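Local coordinates for translation initiation factor eIF2 assembly protein (Schizosaccharomyces pombe, PDB 4ZGP) that acts as an ATP-dependent folding chaperone that binds the gamma subunit of eIF2 and allows it to assemble with the alpha and beta subunits, at residues K49-I54 against F178-K183; T192-F197 against F245-H250; L203-Q208 against L269-S274. All blocks are in the same frame, centred on the assembly; numbering follows the deposited sequence.

Interaction 1 (K49-I54 against F178-K183); sequences KVIKPI and FELVLK. With ADP (adenosine-5'-diphosphate), chain C.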
loop_
_atom_site.group_PDB
_atom_site.type_symbol
_atom_site.label_atom_id
_atom_site.label_comp_id
_atom_site.label_asym_id
_atom_site.label_seq_id
_atom_site.Cartn_x
_atom_site.Cartn_y
_atom_site.Cartn_z
ATOM N N LYS A 49 1.857 7.602 11.241
ATOM C CA LYS A 49 1.829 9.062 11.275
ATOM C C LYS A 49 1.948 9.584 9.871
ATOM O O LYS A 49 2.672 9.025 9.045
ATOM C CB LYS A 49 2.970 9.642 12.126
ATOM C CG LYS A 49 2.939 9.220 13.583
ATOM C CD LYS A 49 1.921 10.025 14.376
ATOM C CE LYS A 49 1.948 9.657 15.855
ATOM N NZ LYS A 49 0.995 10.481 16.659
ATOM N N VAL A 50 1.235 10.661 9.581
ATOM C CA VAL A 50 1.328 11.258 8.263
ATOM C C VAL A 50 1.872 12.677 8.323
ATOM O O VAL A 50 1.340 13.522 9.040
ATOM C CB VAL A 50 -0.049 11.266 7.549
ATOM C CG1 VAL A 50 0.092 11.811 6.153
ATOM C CG2 VAL A 50 -0.607 9.864 7.490
ATOM N N ILE A 51 2.935 12.931 7.571
ATOM C CA ILE A 51 3.439 14.292 7.417
ATOM C C ILE A 51 2.952 14.887 6.102
ATOM O O ILE A 51 3.386 14.486 5.025
ATOM C CB ILE A 51 4.967 14.326 7.477
ATOM C CG1 ILE A 51 5.432 13.809 8.834
ATOM C CG2 ILE A 51 5.468 15.752 7.237
ATOM C CD1 ILE A 51 6.934 13.554 8.907
ATOM N N LYS A 52 2.031 15.845 6.194
ATOM C CA LYS A 52 1.334 16.350 5.027
ATOM C C LYS A 52 1.040 17.844 5.186
ATOM O O LYS A 52 0.486 18.252 6.199
ATOM C CB LYS A 52 0.032 15.579 4.811
ATOM C CG LYS A 52 -0.664 15.865 3.484
ATOM C CD LYS A 52 -2.022 15.174 3.437
ATOM C CE LYS A 52 -2.748 15.397 2.105
ATOM N NZ LYS A 52 -1.959 14.929 0.933
ATOM N N PRO A 53 1.433 18.655 4.196
ATOM C CA PRO A 53 2.192 18.195 3.030
ATOM C C PRO A 53 3.629 17.817 3.373
ATOM O O PRO A 53 4.140 18.164 4.437
ATOM C CB PRO A 53 2.160 19.397 2.085
ATOM C CG PRO A 53 1.915 20.565 2.966
ATOM C CD PRO A 53 1.050 20.073 4.085
ATOM N N ILE A 54 4.258 17.078 2.476
ATOM C CA ILE A 54 5.640 16.666 2.660
ATOM C C ILE A 54 6.541 17.903 2.630
ATOM O O ILE A 54 6.346 18.791 1.802
ATOM C CB ILE A 54 6.051 15.633 1.569
ATOM C CG1 ILE A 54 7.394 14.988 1.896
ATOM C CG2 ILE A 54 6.052 16.269 0.175
ATOM C CD1 ILE A 54 7.641 13.749 1.088
ATOM N N PHE A 178 1.660 15.854 -1.957
ATOM C CA PHE A 178 2.376 14.652 -1.568
ATOM C C PHE A 178 2.462 14.588 -0.041
ATOM O O PHE A 178 2.405 15.614 0.646
ATOM C CB PHE A 178 3.771 14.621 -2.206
ATOM C CG PHE A 178 3.748 14.407 -3.686
ATOM C CD1 PHE A 178 3.452 13.158 -4.211
ATOM C CD2 PHE A 178 4.015 15.448 -4.557
ATOM C CE1 PHE A 178 3.420 12.951 -5.575
ATOM C CE2 PHE A 178 4.003 15.248 -5.931
ATOM C CZ PHE A 178 3.695 13.993 -6.442
ATOM N N GLU A 179 2.568 13.378 0.493
ATOM C CA GLU A 179 2.581 13.178 1.934
ATOM C C GLU A 179 3.641 12.149 2.251
ATOM O O GLU A 179 3.901 11.256 1.447
ATOM C CB GLU A 179 1.204 12.723 2.438
ATOM C CG GLU A 179 0.737 11.443 1.754
ATOM C CD GLU A 179 -0.762 11.235 1.830
ATOM O OE1 GLU A 179 -1.503 12.233 1.797
ATOM O OE2 GLU A 179 -1.195 10.067 1.905
ATOM N N LEU A 180 4.275 12.304 3.405
ATOM C CA LEU A 180 5.208 11.324 3.904
ATOM C C LEU A 180 4.531 10.504 4.987
ATOM O O LEU A 180 4.144 11.016 6.042
ATOM C CB LEU A 180 6.478 11.997 4.449
ATOM C CG LEU A 180 7.434 11.043 5.163
ATOM C CD1 LEU A 180 7.868 9.946 4.234
ATOM C CD2 LEU A 180 8.649 11.805 5.693
ATOM N N VAL A 181 4.397 9.218 4.711
ATOM C CA VAL A 181 3.766 8.304 5.633
ATOM C C VAL A 181 4.822 7.501 6.364
ATOM O O VAL A 181 5.695 6.912 5.749
ATOM C CB VAL A 181 2.802 7.336 4.889
ATOM C CG1 VAL A 181 2.170 6.364 5.866
ATOM C CG2 VAL A 181 1.740 8.132 4.134
ATOM N N LEU A 182 4.729 7.484 7.682
ATOM C CA LEU A 182 5.561 6.613 8.490
ATOM C C LEU A 182 4.662 5.626 9.234
ATOM O O LEU A 182 3.952 5.981 10.173
ATOM C CB LEU A 182 6.408 7.447 9.472
ATOM C CG LEU A 182 7.299 8.475 8.773
ATOM C CD1 LEU A 182 7.955 9.405 9.784
ATOM C CD2 LEU A 182 8.368 7.783 7.894
ATOM N N LYS A 183 4.678 4.375 8.797
ATOM C CA LYS A 183 3.927 3.327 9.474
ATOM C C LYS A 183 4.743 2.697 10.563
ATOM O O LYS A 183 5.910 2.413 10.347
ATOM C CB LYS A 183 3.509 2.260 8.464
ATOM C CG LYS A 183 2.696 2.899 7.341
ATOM C CD LYS A 183 2.227 1.897 6.356
ATOM C CE LYS A 183 3.388 1.235 5.669
ATOM N NZ LYS A 183 2.876 -0.026 5.079
HETATM P PB ADP C . 1.988 -2.098 -1.409
HETATM O O1B ADP C . 0.474 -2.157 -1.278
HETATM O O2B ADP C . 2.490 -0.900 -2.196
HETATM O O3B ADP C . 2.557 -3.457 -1.760
HETATM P PA ADP C . 2.081 -2.324 1.478
HETATM O O1A ADP C . 0.869 -3.189 1.237
HETATM O O2A ADP C . 2.075 -1.160 2.454
HETATM O O3A ADP C . 2.585 -1.735 0.059
HETATM O "O5'" ADP C . 3.263 -3.315 1.923
HETATM C "C5'" ADP C . 4.305 -3.723 1.036
HETATM C "C4'" ADP C . 5.028 -4.836 1.774
HETATM O "O4'" ADP C . 5.829 -4.269 2.813
HETATM C "C3'" ADP C . 4.031 -5.760 2.454
HETATM O "O3'" ADP C . 3.833 -6.955 1.691
HETATM C "C2'" ADP C . 4.630 -6.062 3.811
HETATM O "O2'" ADP C . 5.274 -7.339 3.818
HETATM C "C1'" ADP C . 5.670 -4.985 4.043
HETATM N N9 ADP C . 5.134 -4.062 5.073
HETATM C C8 ADP C . 4.200 -3.110 4.857
HETATM N N7 ADP C . 3.921 -2.435 6.005
HETATM C C5 ADP C . 4.693 -2.960 6.985
HETATM C C6 ADP C . 4.898 -2.701 8.429
HETATM N N6 ADP C . 4.189 -1.717 9.042
HETATM N N1 ADP C . 5.800 -3.469 9.096
HETATM C C2 ADP C . 6.498 -4.434 8.456
HETATM N N3 ADP C . 6.364 -4.723 7.144
HETATM C C4 ADP C . 5.491 -4.030 6.366
#

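Interaction 2 (T192-F197 against F245-H250); sequences TEFRCF and FDVYIH. With ADP (adenosine-5'-diphosphate), chain C.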
loop_
_atom_site.group_PDB
_atom_site.type_symbol
_atom_site.label_atom_id
_atom_site.label_comp_id
_atom_site.label_asym_id
_atom_site.label_seq_id
_atom_site.Cartn_x
_atom_site.Cartn_y
_atom_site.Cartn_z
ATOM N N THR A 192 0.968 -14.822 5.623
ATOM C CA THR A 192 -0.428 -14.644 6.032
ATOM C C THR A 192 -0.912 -13.238 5.659
ATOM O O THR A 192 -1.815 -12.679 6.307
ATOM C CB THR A 192 -0.648 -14.918 7.530
ATOM O OG1 THR A 192 0.078 -13.972 8.302
ATOM C CG2 THR A 192 -0.170 -16.341 7.897
ATOM N N GLU A 193 -0.316 -12.705 4.598
ATOM C CA GLU A 193 -0.830 -11.486 3.994
ATOM C C GLU A 193 -1.543 -11.839 2.692
ATOM O O GLU A 193 -1.127 -12.746 1.964
ATOM C CB GLU A 193 0.280 -10.464 3.746
ATOM C CG GLU A 193 -0.197 -9.038 3.970
ATOM C CD GLU A 193 0.560 -8.009 3.172
ATOM O OE1 GLU A 193 1.768 -8.218 2.916
ATOM O OE2 GLU A 193 -0.065 -6.995 2.805
ATOM N N PHE A 194 -2.632 -11.130 2.416
ATOM C CA PHE A 194 -3.438 -11.449 1.232
ATOM C C PHE A 194 -3.770 -10.190 0.450
ATOM O O PHE A 194 -3.840 -9.101 1.011
ATOM C CB PHE A 194 -4.749 -12.156 1.623
ATOM C CG PHE A 194 -4.540 -13.435 2.372
ATOM C CD1 PHE A 194 -4.373 -14.631 1.686
ATOM C CD2 PHE A 194 -4.463 -13.432 3.764
ATOM C CE1 PHE A 194 -4.151 -15.835 2.377
ATOM C CE2 PHE A 194 -4.256 -14.644 4.470
ATOM C CZ PHE A 194 -4.106 -15.833 3.774
ATOM N N ARG A 195 -4.022 -10.364 -0.841
ATOM C CA ARG A 195 -4.508 -9.275 -1.669
ATOM C C ARG A 195 -5.922 -9.626 -2.114
ATOM O O ARG A 195 -6.157 -10.732 -2.580
ATOM C CB ARG A 195 -3.593 -9.057 -2.865
ATOM C CG ARG A 195 -4.124 -8.005 -3.835
ATOM C CD ARG A 195 -3.004 -7.349 -4.629
ATOM N NE ARG A 195 -2.168 -6.485 -3.799
ATOM C CZ ARG A 195 -1.163 -5.752 -4.264
ATOM N NH1 ARG A 195 -0.853 -5.808 -5.552
ATOM N NH2 ARG A 195 -0.463 -4.961 -3.438
ATOM N N CYS A 196 -6.847 -8.675 -1.967
ATOM C CA CYS A 196 -8.282 -8.960 -1.991
ATOM C C CYS A 196 -8.963 -8.022 -2.966
ATOM O O CYS A 196 -8.828 -6.796 -2.896
ATOM C CB CYS A 196 -8.894 -8.814 -0.596
ATOM S SG CYS A 196 -7.964 -9.684 0.716
ATOM N N PHE A 197 -9.716 -8.613 -3.877
ATOM C CA PHE A 197 -10.214 -7.892 -5.022
ATOM C C PHE A 197 -11.716 -7.722 -4.889
ATOM O O PHE A 197 -12.446 -8.674 -4.607
ATOM C CB PHE A 197 -9.849 -8.649 -6.308
ATOM C CG PHE A 197 -8.373 -8.814 -6.503
ATOM C CD1 PHE A 197 -7.700 -9.897 -5.955
ATOM C CD2 PHE A 197 -7.659 -7.902 -7.253
ATOM C CE1 PHE A 197 -6.330 -10.046 -6.152
ATOM C CE2 PHE A 197 -6.294 -8.049 -7.447
ATOM C CZ PHE A 197 -5.630 -9.118 -6.903
ATOM N N PHE A 245 -7.739 -4.421 -1.758
ATOM C CA PHE A 245 -7.193 -4.116 -0.428
ATOM C C PHE A 245 -6.269 -5.227 0.029
ATOM O O PHE A 245 -6.483 -6.387 -0.304
ATOM C CB PHE A 245 -8.319 -3.816 0.601
ATOM C CG PHE A 245 -9.224 -4.976 0.968
ATOM C CD1 PHE A 245 -10.329 -5.294 0.205
ATOM C CD2 PHE A 245 -9.042 -5.663 2.157
ATOM C CE1 PHE A 245 -11.191 -6.326 0.592
ATOM C CE2 PHE A 245 -9.898 -6.693 2.552
ATOM C CZ PHE A 245 -10.962 -7.033 1.772
ATOM N N ASP A 246 -5.185 -4.854 0.726
ATOM C CA ASP A 246 -4.234 -5.840 1.232
ATOM C C ASP A 246 -4.512 -6.039 2.706
ATOM O O ASP A 246 -4.845 -5.085 3.411
ATOM C CB ASP A 246 -2.774 -5.400 1.023
ATOM C CG ASP A 246 -2.378 -5.373 -0.448
ATOM O OD1 ASP A 246 -3.041 -6.046 -1.265
ATOM O OD2 ASP A 246 -1.416 -4.673 -0.791
ATOM N N VAL A 247 -4.423 -7.281 3.167
ATOM C CA VAL A 247 -4.721 -7.581 4.563
ATOM C C VAL A 247 -3.655 -8.463 5.173
ATOM O O VAL A 247 -3.072 -9.286 4.496
ATOM C CB VAL A 247 -6.065 -8.284 4.720
ATOM C CG1 VAL A 247 -7.138 -7.357 4.356
ATOM C CG2 VAL A 247 -6.123 -9.541 3.859
ATOM N N TYR A 248 -3.401 -8.247 6.458
ATOM C CA TYR A 248 -2.499 -9.092 7.216
ATOM C C TYR A 248 -3.332 -9.781 8.291
ATOM O O TYR A 248 -4.012 -9.126 9.076
ATOM C CB TYR A 248 -1.372 -8.274 7.842
ATOM C CG TYR A 248 -0.463 -9.122 8.712
ATOM C CD1 TYR A 248 0.169 -10.242 8.197
ATOM C CD2 TYR A 248 -0.222 -8.776 10.040
ATOM C CE1 TYR A 248 1.014 -11.029 8.999
ATOM C CE2 TYR A 248 0.635 -9.548 10.847
ATOM C CZ TYR A 248 1.242 -10.672 10.319
ATOM O OH TYR A 248 2.081 -11.446 11.114
ATOM N N ILE A 249 -3.307 -11.106 8.315
ATOM C CA ILE A 249 -4.149 -11.834 9.259
ATOM C C ILE A 249 -3.249 -12.574 10.219
ATOM O O ILE A 249 -2.419 -13.367 9.817
ATOM C CB ILE A 249 -5.113 -12.798 8.545
ATOM C CG1 ILE A 249 -6.045 -11.989 7.637
ATOM C CG2 ILE A 249 -5.946 -13.582 9.573
ATOM C CD1 ILE A 249 -7.041 -12.818 6.817
ATOM N N HIS A 250 -3.400 -12.272 11.497
ATOM C CA HIS A 250 -2.487 -12.791 12.493
ATOM C C HIS A 250 -3.280 -13.049 13.765
ATOM O O HIS A 250 -3.987 -12.172 14.243
ATOM C CB HIS A 250 -1.348 -11.803 12.738
ATOM C CG HIS A 250 -0.343 -12.274 13.740
ATOM N ND1 HIS A 250 0.538 -13.303 13.483
ATOM C CD2 HIS A 250 -0.063 -11.845 14.994
ATOM C CE1 HIS A 250 1.311 -13.494 14.539
ATOM N NE2 HIS A 250 0.962 -12.624 15.470
HETATM P PB ADP C . 1.988 -2.098 -1.409
HETATM O O1B ADP C . 0.474 -2.157 -1.278
HETATM O O2B ADP C . 2.490 -0.900 -2.196
HETATM O O3B ADP C . 2.557 -3.457 -1.760
HETATM P PA ADP C . 2.081 -2.324 1.478
HETATM O O1A ADP C . 0.869 -3.189 1.237
HETATM O O2A ADP C . 2.075 -1.160 2.454
HETATM O O3A ADP C . 2.585 -1.735 0.059
HETATM O "O5'" ADP C . 3.263 -3.315 1.923
HETATM C "C5'" ADP C . 4.305 -3.723 1.036
HETATM C "C4'" ADP C . 5.028 -4.836 1.774
HETATM O "O4'" ADP C . 5.829 -4.269 2.813
HETATM C "C3'" ADP C . 4.031 -5.760 2.454
HETATM O "O3'" ADP C . 3.833 -6.955 1.691
HETATM C "C2'" ADP C . 4.630 -6.062 3.811
HETATM O "O2'" ADP C . 5.274 -7.339 3.818
HETATM C "C1'" ADP C . 5.670 -4.985 4.043
HETATM N N9 ADP C . 5.134 -4.062 5.073
HETATM C C8 ADP C . 4.200 -3.110 4.857
HETATM N N7 ADP C . 3.921 -2.435 6.005
HETATM C C5 ADP C . 4.693 -2.960 6.985
HETATM C C6 ADP C . 4.898 -2.701 8.429
HETATM N N6 ADP C . 4.189 -1.717 9.042
HETATM N N1 ADP C . 5.800 -3.469 9.096
HETATM C C2 ADP C . 6.498 -4.434 8.456
HETATM N N3 ADP C . 6.364 -4.723 7.144
HETATM C C4 ADP C . 5.491 -4.030 6.366
#

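Interaction 3 (L203-Q208 against L269-S274); sequences LIAFCQ and LLFSWS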
loop_
_atom_site.group_PDB
_atom_site.type_symbol
_atom_site.label_atom_id
_atom_site.label_comp_id
_atom_site.label_asym_id
_atom_site.label_seq_id
_atom_site.Cartn_x
_atom_site.Cartn_y
_atom_site.Cartn_z
ATOM N N LEU A 203 -16.595 -9.139 -2.684
ATOM C CA LEU A 203 -15.305 -9.813 -2.750
ATOM C C LEU A 203 -15.341 -10.920 -3.802
ATOM O O LEU A 203 -15.966 -11.956 -3.574
ATOM C CB LEU A 203 -14.961 -10.401 -1.394
ATOM C CG LEU A 203 -13.634 -11.149 -1.272
ATOM C CD1 LEU A 203 -12.485 -10.160 -1.280
ATOM C CD2 LEU A 203 -13.618 -11.970 0.020
ATOM N N ILE A 204 -14.673 -10.696 -4.920
ATOM C CA ILE A 204 -14.720 -11.650 -6.021
ATOM C C ILE A 204 -13.539 -12.620 -5.999
ATOM O O ILE A 204 -13.613 -13.709 -6.577
ATOM C CB ILE A 204 -14.764 -10.941 -7.369
ATOM C CG1 ILE A 204 -13.542 -10.032 -7.557
ATOM C CG2 ILE A 204 -16.059 -10.140 -7.494
ATOM C CD1 ILE A 204 -13.344 -9.515 -8.961
ATOM N N ALA A 205 -12.460 -12.229 -5.324
ATOM C CA ALA A 205 -11.226 -13.018 -5.338
ATOM C C ALA A 205 -10.248 -12.529 -4.288
ATOM O O ALA A 205 -10.234 -11.347 -3.971
ATOM C CB ALA A 205 -10.553 -12.948 -6.700
ATOM N N PHE A 206 -9.414 -13.437 -3.785
ATOM C CA PHE A 206 -8.228 -13.019 -3.033
ATOM C C PHE A 206 -7.151 -14.074 -3.139
ATOM O O PHE A 206 -7.431 -15.248 -3.421
ATOM C CB PHE A 206 -8.549 -12.706 -1.553
ATOM C CG PHE A 206 -8.857 -13.901 -0.677
ATOM C CD1 PHE A 206 -7.845 -14.588 -0.001
ATOM C CD2 PHE A 206 -10.167 -14.282 -0.451
ATOM C CE1 PHE A 206 -8.128 -15.652 0.831
ATOM C CE2 PHE A 206 -10.467 -15.359 0.404
ATOM C CZ PHE A 206 -9.448 -16.039 1.045
ATOM N N CYS A 207 -5.909 -13.641 -2.948
ATOM C CA CYS A 207 -4.790 -14.549 -3.056
ATOM C C CYS A 207 -3.754 -14.224 -2.028
ATOM O O CYS A 207 -3.703 -13.122 -1.501
ATOM C CB CYS A 207 -4.166 -14.504 -4.466
ATOM S SG CYS A 207 -3.483 -12.935 -5.033
ATOM N N GLN A 208 -2.960 -15.233 -1.719
ATOM C CA GLN A 208 -1.740 -15.056 -0.962
ATOM C C GLN A 208 -0.874 -13.960 -1.573
ATOM O O GLN A 208 -0.726 -13.864 -2.805
ATOM C CB GLN A 208 -0.958 -16.369 -0.888
ATOM C CG GLN A 208 0.267 -16.315 0.008
ATOM C CD GLN A 208 0.918 -17.671 0.191
ATOM O OE1 GLN A 208 0.401 -18.682 -0.283
ATOM N NE2 GLN A 208 2.057 -17.695 0.878
ATOM N N LEU A 269 -1.056 -10.379 -9.023
ATOM C CA LEU A 269 -0.376 -11.476 -8.333
ATOM C C LEU A 269 -0.759 -12.836 -8.918
ATOM O O LEU A 269 -0.311 -13.163 -10.018
ATOM C CB LEU A 269 -0.650 -11.406 -6.821
ATOM C CG LEU A 269 -0.099 -10.126 -6.164
ATOM C CD1 LEU A 269 -0.485 -10.098 -4.677
ATOM C CD2 LEU A 269 1.425 -10.039 -6.293
ATOM N N LEU A 270 -1.553 -13.635 -8.208
ATOM C CA LEU A 270 -1.933 -14.954 -8.732
ATOM C C LEU A 270 -3.127 -14.888 -9.682
ATOM O O LEU A 270 -3.530 -15.911 -10.255
ATOM C CB LEU A 270 -2.242 -15.926 -7.595
ATOM C CG LEU A 270 -1.026 -16.168 -6.700
ATOM C CD1 LEU A 270 -1.374 -17.186 -5.624
ATOM C CD2 LEU A 270 0.152 -16.638 -7.558
ATOM N N PHE A 271 -3.697 -13.695 -9.836
ATOM C CA PHE A 271 -4.763 -13.461 -10.818
ATOM C C PHE A 271 -4.278 -12.599 -11.971
ATOM O O PHE A 271 -3.444 -11.714 -11.793
ATOM C CB PHE A 271 -5.982 -12.774 -10.172
ATOM C CG PHE A 271 -6.655 -13.606 -9.143
ATOM C CD1 PHE A 271 -7.573 -14.578 -9.505
ATOM C CD2 PHE A 271 -6.360 -13.440 -7.805
ATOM C CE1 PHE A 271 -8.186 -15.372 -8.559
ATOM C CE2 PHE A 271 -6.977 -14.231 -6.848
ATOM C CZ PHE A 271 -7.887 -15.210 -7.223
ATOM N N SER A 272 -4.804 -12.840 -13.169
ATOM C CA SER A 272 -4.578 -11.893 -14.250
ATOM C C SER A 272 -5.723 -10.889 -14.290
ATOM O O SER A 272 -6.839 -11.186 -13.866
ATOM C CB SER A 272 -4.493 -12.603 -15.601
ATOM O OG SER A 272 -5.776 -13.083 -15.946
ATOM N N TRP A 273 -5.449 -9.715 -14.829
ATOM C CA TRP A 273 -6.471 -8.689 -14.911
ATOM C C TRP A 273 -7.506 -9.028 -15.978
ATOM O O TRP A 273 -8.628 -8.539 -15.920
ATOM C CB TRP A 273 -5.823 -7.321 -15.151
ATOM C CG TRP A 273 -5.391 -6.768 -13.841
ATOM C CD1 TRP A 273 -4.130 -6.772 -13.324
ATOM C CD2 TRP A 273 -6.247 -6.234 -12.816
ATOM N NE1 TRP A 273 -4.141 -6.236 -12.049
ATOM C CE2 TRP A 273 -5.429 -5.898 -11.718
ATOM C CE3 TRP A 273 -7.614 -5.990 -12.729
ATOM C CZ2 TRP A 273 -5.941 -5.332 -10.549
ATOM C CZ3 TRP A 273 -8.118 -5.418 -11.575
ATOM C CH2 TRP A 273 -7.280 -5.096 -10.499
ATOM N N SER A 274 -7.138 -9.883 -16.929
ATOM C CA SER A 274 -8.127 -10.370 -17.878
ATOM C C SER A 274 -9.208 -11.110 -17.127
ATOM O O SER A 274 -10.391 -10.857 -17.326
ATOM C CB SER A 274 -7.495 -11.285 -18.940
ATOM O OG SER A 274 -6.415 -10.636 -19.578
#

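Interaction 1 (K49-I54 against F178-K183)
Lys49 to Ile51 pairs antiparallel with Leu180 to Leu182, the short strand axes 4.8 Å apart at closest and 163° between their directions. Lys49 with Leu182 and Ile51 with Leu180 are the hydrogen-bonded pairs, and the bond from Ile51 N to Leu180 O is 2.7 Å. Past the strand the peptide before Pro53 is cis, and Ile54 N reaches Phe178 O at 3.0 Å from above the carbonyl plane. On the face of Ile51, Leu180 and Leu182, the side chains of Ile51 and Leu180 run side by side in the same direction, CD1 of Ile51 lying 4.0 Å from CD2 of Leu180, and Ile101 of helix 95-107 packs against both. On the side of Val50 and Val181, just past the paired strands, Lys52 bends at its last torsion (chi4 58°), which carries NZ to the anti lone pair of Glu179 OE1 at 2.9 Å, a salt bridge; Ser35 OG shares that oxygen and Ser177 OG bonds the same NZ. Lys183 points away from 49-54, and its NZ donates to both N7 (2.8 Å) and O2A of ADP. This is the edge of a small three-stranded antiparallel sheet whose middle strand supplies an adenine- and phosphate-binding lysine, consistent with one wall of an ATP-grasp nucleotide cleft.

Interaction 2 (T192-F197 against F245-H250)
Arg195 and Asp246, neighbours at a non-hydrogen-bonded pair, form a two-pronged salt bridge: NE donates to OD1 at 2.7 Å and NH2 to OD2 at 2.8 Å. Both bonds use syn lone pairs, and the guanidinium and carboxylate planes lie only 3° apart. A bend at chi3 (-70°) brings the guanidinium side-on to the acid, while NH1 bonds Asp267 O. Among backbone bonds, Phe194 and Val247 exchange two, and Cys196 with Phe245 makes the next hydrogen-bonded pair. At the other end Thr192 OG1 donates to Ile249 O at 3.0 Å. The apolar contacts occupy the opposite face of the sheet, which packs against helix 221-233 through Cys196, Val247 and Ile249: Cys196 CB sits over the Phe245 ring, 3.6 Å from its centroid and 15° off the normal, and SG touches CG2 of Val247 as modelled. In the conformer modelled here, Glu193 OE1 accepts the ribose O3' of ADP at 2.7 Å, while Arg209 NH1 pairs with both Glu193 OE2 and Asp246 OD2. A leucine at Arg195 would remove both nitrogens that grip Asp246 and is likely to leave its carboxylate tethered by Arg209 at OD2 alone, less firmly fixed in rotation. In that same conformer Glu193 OE2 lies 4.5 Å from Asp246 OD2, and the two arginines, Arg209 bridging both acids and Arg195 gripping Asp246, probably offset the repulsion between them.

Interaction 3 (L203-Q208 against L269-S274)
The Phe271 ring meets three consecutive residues of strand 202-208, Ala205 to Cys207, each at a different inclination. Ala205 CB sits over one face, 3.5 Å above the plane and displaced toward the rim, 25° off the normal through the ring centre, which meets the geometry of a CH-pi contact. At the ring's edge, near its plane, the carbonyl oxygen of Phe206 comes to 3.6 Å from CE2. Cys207 CB approaches the same carbon obliquely at 3.7 Å, and its SG stands 5.1 Å from the ring centroid, 72° off the normal, an oblique sulfur-aromatic contact. With chi1 at 61°, that sulfur lies between its own backbone N and carbonyl carbon, a rotation that brings it alongside Leu269, 3.7 Å from CB. Leu270 meets the cysteine nearer its backbone, CB to CB at 3.9 Å. The ring is flanked further by Glu287 and Arg289 of strand 287-289, the strand next to 202-208 in the sheet. Leu269 also packs on Arg195 of strand 193-199. Beyond the ring, Ser272 N-caps helix 273-278. The contact thus joins the loop entering that helix to the sheet face bearing Ala205 and Cys207, while Phe206 packs on helix 221-233. Between the segments it rests on apolar, CH-pi and sulfur-aromatic contacts, so it depends on close apolar fit, with polar groups such as Leu270 O, bonded by Arg289 NH1, satisfied outside the two segments.

Along the chain interaction 1 closes before interactions 2 and 3 open, and the segments of those two alternate. Interaction 1 belongs to the three-stranded antiparallel sheet; its centre is about 23 Å from that of interaction 2, on the opposite side of the chain's centre, yet both contact ADP. Interactions 2 and 3, with centres about 12 Å apart, share the five-stranded mixed sheet, where strands 193-199 and 202-208 are neighbours joined by probable hydrogen bonds such as Phe197 N to Ala205 O at 2.8 Å. The nucleotide is therefore held between two separate sheets, as in ATP-grasp proteins, while interaction 3 packs a loop onto the nucleotide-side face of the second sheet, farther along from the ligand.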